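ADP-ribosylation factor-binding protein GGA2 (Saccharomyces cerevisiae, PDB 3MNM) may help regulate membrane traffic through the trans-Golgi network and binds the GTPases ARF1 and ARF2, its GAE domain forming the piece described here. Local coordinates at residues S16-I21 against W101-V107. Sequence-based numbering, arbitrary orientation.
Sequences SPNLKI and WKVNYSV
CD1 of Ile-21 lies over one face of the Trp-101 indole, 4.1 Å from the centroid of its six-membered ring, a CH-pi contact. Next to it Leu-19 and Val-103 meet tip to tip, CD2 to CG1 at 3.8 Å. Leu-19 extends its CG away from the backbone N (chi1 -178°), which carries the branch across the gap, and the same CD2 lies 3.8 Å from CE1 of Tyr-105. This buried, close-fitting half is part of the interior of the Ig-like beta sandwich of the GAE domain: strands 19-27 and 100-107 belong to opposing sheets, and their short segments run roughly antiparallel, at 150°, with axes 10.8 Å apart at closest approach. Toward the turn before strand 19-27 the contact becomes looser and more polar. Partly exposed Asn-18 gives only a weak hydrogen bond, ND2 to Tyr-105 OH at 3.3 Å, its amide almost perpendicular to the ring (87°), and ND2 brushes CG1 of Val-107. The stronger partner of Tyr-105 OH is Glu-114, which also bonds Ser-16 OG; that hydroxyl accepts from the backbone N of Asn-18, an ST turn, and of Leu-19, extending it to an ST motif. A phenylalanine in place of Tyr-105 would probably cost Glu-114 one hydroxyl partner, leaving it Ser-16, and the Asn-18 amide its weak acceptor.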
ATOM      1  N   SER A  16      -4.055   1.457 -11.502  1.00 15.03           N
ATOM      2  CA  SER A  16      -4.774   0.598 -12.407  1.00 13.81           C
ATOM      3  C   SER A  16      -5.995   1.373 -12.898  1.00 14.95           C
ATOM      4  O   SER A  16      -6.139   2.552 -12.577  1.00 18.71           O
ATOM      5  CB  SER A  16      -5.195  -0.689 -11.689  1.00 17.19           C
ATOM      6  OG  SER A  16      -6.292  -0.435 -10.816  1.00 17.18           O
ATOM      7  N   PRO A  17      -6.863   0.725 -13.684  1.00 15.07           N
ATOM      8  CA  PRO A  17      -8.084   1.417 -14.118  1.00 17.43           C
ATOM      9  C   PRO A  17      -8.959   1.813 -12.929  1.00 23.38           C
ATOM     10  O   PRO A  17      -9.718   2.777 -13.024  1.00 19.13           O
ATOM     11  CB  PRO A  17      -8.806   0.364 -14.959  1.00 20.51           C
ATOM     12  CG  PRO A  17      -7.703  -0.565 -15.438  1.00 22.12           C
ATOM     13  CD  PRO A  17      -6.719  -0.603 -14.306  1.00 17.28           C
ATOM     14  N   ASN A  18      -8.850   1.083 -11.821  1.00 15.58           N
ATOM     15  CA  ASN A  18      -9.754   1.314 -10.682  1.00 14.03           C
ATOM     16  C   ASN A  18      -9.097   1.886  -9.434  1.00 17.37           C
ATOM     17  O   ASN A  18      -9.784   2.460  -8.591  1.00 15.97           O
ATOM     18  CB  ASN A  18     -10.428   0.012 -10.261  1.00 15.93           C
ATOM     19  CG  ASN A  18     -11.118  -0.687 -11.399  1.00 24.18           C
ATOM     20  OD1 ASN A  18     -11.890  -0.079 -12.135  1.00 24.84           O
ATOM     21  ND2 ASN A  18     -10.862  -1.988 -11.536  1.00 29.57           N
ATOM     22  N   LEU A  19      -7.785   1.699  -9.283  1.00 13.72           N
ATOM     23  CA  LEU A  19      -7.164   1.862  -7.975  1.00 11.59           C
ATOM     24  C   LEU A  19      -5.767   2.450  -8.061  1.00 15.55           C
ATOM     25  O   LEU A  19      -4.921   1.971  -8.826  1.00 16.64           O
ATOM     26  CB  LEU A  19      -7.092   0.505  -7.244  1.00 10.70           C
ATOM     27  CG  LEU A  19      -6.510   0.512  -5.823  1.00 11.91           C
ATOM     28  CD1 LEU A  19      -7.451   1.247  -4.850  1.00 16.31           C
ATOM     29  CD2 LEU A  19      -6.225  -0.905  -5.309  1.00 11.64           C
ATOM     30  N   LYS A  20      -5.537   3.473  -7.258  1.00 11.92           N
ATOM     31  CA  LYS A  20      -4.218   4.075  -7.133  1.00 14.16           C
ATOM     32  C   LYS A  20      -3.641   3.748  -5.757  1.00 18.14           C
ATOM     33  O   LYS A  20      -4.299   3.950  -4.743  1.00 15.27           O
ATOM     34  CB  LYS A  20      -4.315   5.587  -7.340  1.00 16.22           C
ATOM     35  CG  LYS A  20      -3.021   6.354  -7.103  1.00 21.01           C
ATOM     36  CD  LYS A  20      -3.307   7.859  -7.137  1.00 25.14           C
ATOM     37  CE  LYS A  20      -2.321   8.636  -7.980  1.00 40.39           C
ATOM     38  NZ  LYS A  20      -2.711  10.090  -8.035  1.00 37.07           N
ATOM     39  N   ILE A  21      -2.418   3.217  -5.726  1.00 12.40           N
ATOM     40  CA  ILE A  21      -1.756   2.894  -4.467  1.00 11.03           C
ATOM     41  C   ILE A  21      -0.508   3.739  -4.332  1.00 16.72           C
ATOM     42  O   ILE A  21       0.315   3.770  -5.251  1.00 14.92           O
ATOM     43  CB  ILE A  21      -1.335   1.401  -4.376  1.00 10.72           C
ATOM     44  CG1 ILE A  21      -2.516   0.465  -4.685  1.00 12.46           C
ATOM     45  CG2 ILE A  21      -0.670   1.115  -3.000  1.00 11.75           C
ATOM     46  CD1 ILE A  21      -2.140  -1.034  -4.733  1.00 11.67           C
ATOM     47  N   TRP A 101       3.711  -6.865  -3.093  1.00 13.47           N
ATOM     48  CA  TRP A 101       2.372  -6.494  -2.607  1.00  9.95           C
ATOM     49  C   TRP A 101       1.295  -7.137  -3.471  1.00 13.61           C
ATOM     50  O   TRP A 101       1.515  -7.485  -4.631  1.00 13.30           O
ATOM     51  CB  TRP A 101       2.201  -4.968  -2.544  1.00 11.03           C
ATOM     52  CG  TRP A 101       2.366  -4.293  -3.883  1.00 10.88           C
ATOM     53  CD1 TRP A 101       3.523  -3.758  -4.413  1.00 10.91           C
ATOM     54  CD2 TRP A 101       1.348  -4.104  -4.871  1.00  9.90           C
ATOM     55  NE1 TRP A 101       3.269  -3.246  -5.667  1.00 12.66           N
ATOM     56  CE2 TRP A 101       1.943  -3.441  -5.968  1.00 12.24           C
ATOM     57  CE3 TRP A 101      -0.019  -4.425  -4.933  1.00 11.68           C
ATOM     58  CZ2 TRP A 101       1.227  -3.116  -7.122  1.00 14.88           C
ATOM     59  CZ3 TRP A 101      -0.733  -4.087  -6.078  1.00 12.46           C
ATOM     60  CH2 TRP A 101      -0.106  -3.440  -7.160  1.00 14.10           C
ATOM     61  N   LYS A 102       0.116  -7.307  -2.886  1.00 12.21           N
ATOM     62  CA  LYS A 102      -1.015  -7.853  -3.603  1.00 10.69           C
ATOM     63  C   LYS A 102      -2.246  -7.157  -3.061  1.00 12.55           C
ATOM     64  O   LYS A 102      -2.335  -6.902  -1.862  1.00 12.93           O
ATOM     65  CB  LYS A 102      -1.133  -9.360  -3.349  1.00 11.75           C
ATOM     66  CG  LYS A 102      -2.321  -9.986  -3.993  1.00 17.53           C
ATOM     67  CD  LYS A 102      -2.279 -11.500  -3.844  1.00 24.96           C
ATOM     68  CE  LYS A 102      -3.517 -12.146  -4.446  1.00 30.98           C
ATOM     69  NZ  LYS A 102      -3.514 -13.623  -4.277  1.00 41.12           N
ATOM     70  N   VAL A 103      -3.185  -6.848  -3.941  1.00  9.86           N
ATOM     71  CA  VAL A 103      -4.464  -6.313  -3.497  1.00  9.83           C
ATOM     72  C   VAL A 103      -5.602  -7.051  -4.206  1.00 11.76           C
ATOM     73  O   VAL A 103      -5.531  -7.346  -5.401  1.00 11.65           O
ATOM     74  CB  VAL A 103      -4.549  -4.770  -3.697  1.00  9.06           C
ATOM     75  CG1 VAL A 103      -4.658  -4.405  -5.176  1.00  9.35           C
ATOM     76  CG2 VAL A 103      -5.726  -4.179  -2.894  1.00 10.64           C
ATOM     77  N   ASN A 104      -6.636  -7.386  -3.442  1.00  7.87           N
ATOM     78  CA  ASN A 104      -7.845  -7.995  -3.991  1.00  7.99           C
ATOM     79  C   ASN A 104      -8.994  -7.119  -3.544  1.00  9.87           C
ATOM     80  O   ASN A 104      -9.001  -6.660  -2.405  1.00 10.22           O
ATOM     81  CB  ASN A 104      -8.053  -9.404  -3.417  1.00 12.03           C
ATOM     82  CG  ASN A 104      -7.073 -10.403  -3.969  1.00 12.16           C
ATOM     83  OD1 ASN A 104      -5.944 -10.490  -3.495  1.00 14.14           O
ATOM     84  ND2 ASN A 104      -7.487 -11.153  -4.994  1.00 13.78           N
ATOM     85  N   TYR A 105      -9.939  -6.862  -4.436  1.00  9.76           N
ATOM     86  CA  TYR A 105     -11.081  -6.028  -4.084  1.00 14.56           C
ATOM     87  C   TYR A 105     -12.222  -6.275  -5.054  1.00 13.79           C
ATOM     88  O   TYR A 105     -12.055  -6.945  -6.080  1.00 13.17           O
ATOM     89  CB  TYR A 105     -10.687  -4.541  -4.076  1.00 10.49           C
ATOM     90  CG  TYR A 105     -10.168  -4.026  -5.402  1.00 11.31           C
ATOM     91  CD1 TYR A 105      -8.809  -4.094  -5.707  1.00 12.67           C
ATOM     92  CD2 TYR A 105     -11.028  -3.465  -6.343  1.00 14.06           C
ATOM     93  CE1 TYR A 105      -8.321  -3.629  -6.919  1.00 13.50           C
ATOM     94  CE2 TYR A 105     -10.544  -2.987  -7.561  1.00 17.77           C
ATOM     95  CZ  TYR A 105      -9.191  -3.072  -7.837  1.00 20.60           C
ATOM     96  OH  TYR A 105      -8.709  -2.614  -9.047  1.00 17.14           O
ATOM     97  N   SER A 106     -13.394  -5.737  -4.728  1.00 10.83           N
ATOM     98  CA  SER A 106     -14.564  -5.834  -5.595  0.70 15.55           C
ATOM     99  C   SER A 106     -14.906  -4.459  -6.166  1.00 15.53           C
ATOM    100  O   SER A 106     -14.839  -3.458  -5.448  1.00 13.96           O
ATOM    101  CB  SER A 106     -15.768  -6.342  -4.785  0.70 14.74           C
ATOM    102  OG  SER A 106     -15.433  -7.455  -3.977  0.70 12.33           O
ATOM    103  N   VAL A 107     -15.290  -4.408  -7.439  1.00 16.57           N
ATOM    104  CA  VAL A 107     -15.761  -3.166  -8.055  1.00 17.24           C
ATOM    105  C   VAL A 107     -16.672  -3.528  -9.234  1.00 17.90           C
ATOM    106  O   VAL A 107     -16.409  -4.488  -9.955  1.00 22.23           O
ATOM    107  CB  VAL A 107     -14.590  -2.249  -8.507  1.00 22.55           C
ATOM    108  CG1 VAL A 107     -13.787  -2.903  -9.628  1.00 19.88           C
ATOM    109  CG2 VAL A 107     -15.108  -0.883  -8.949  1.00 23.44           C
TER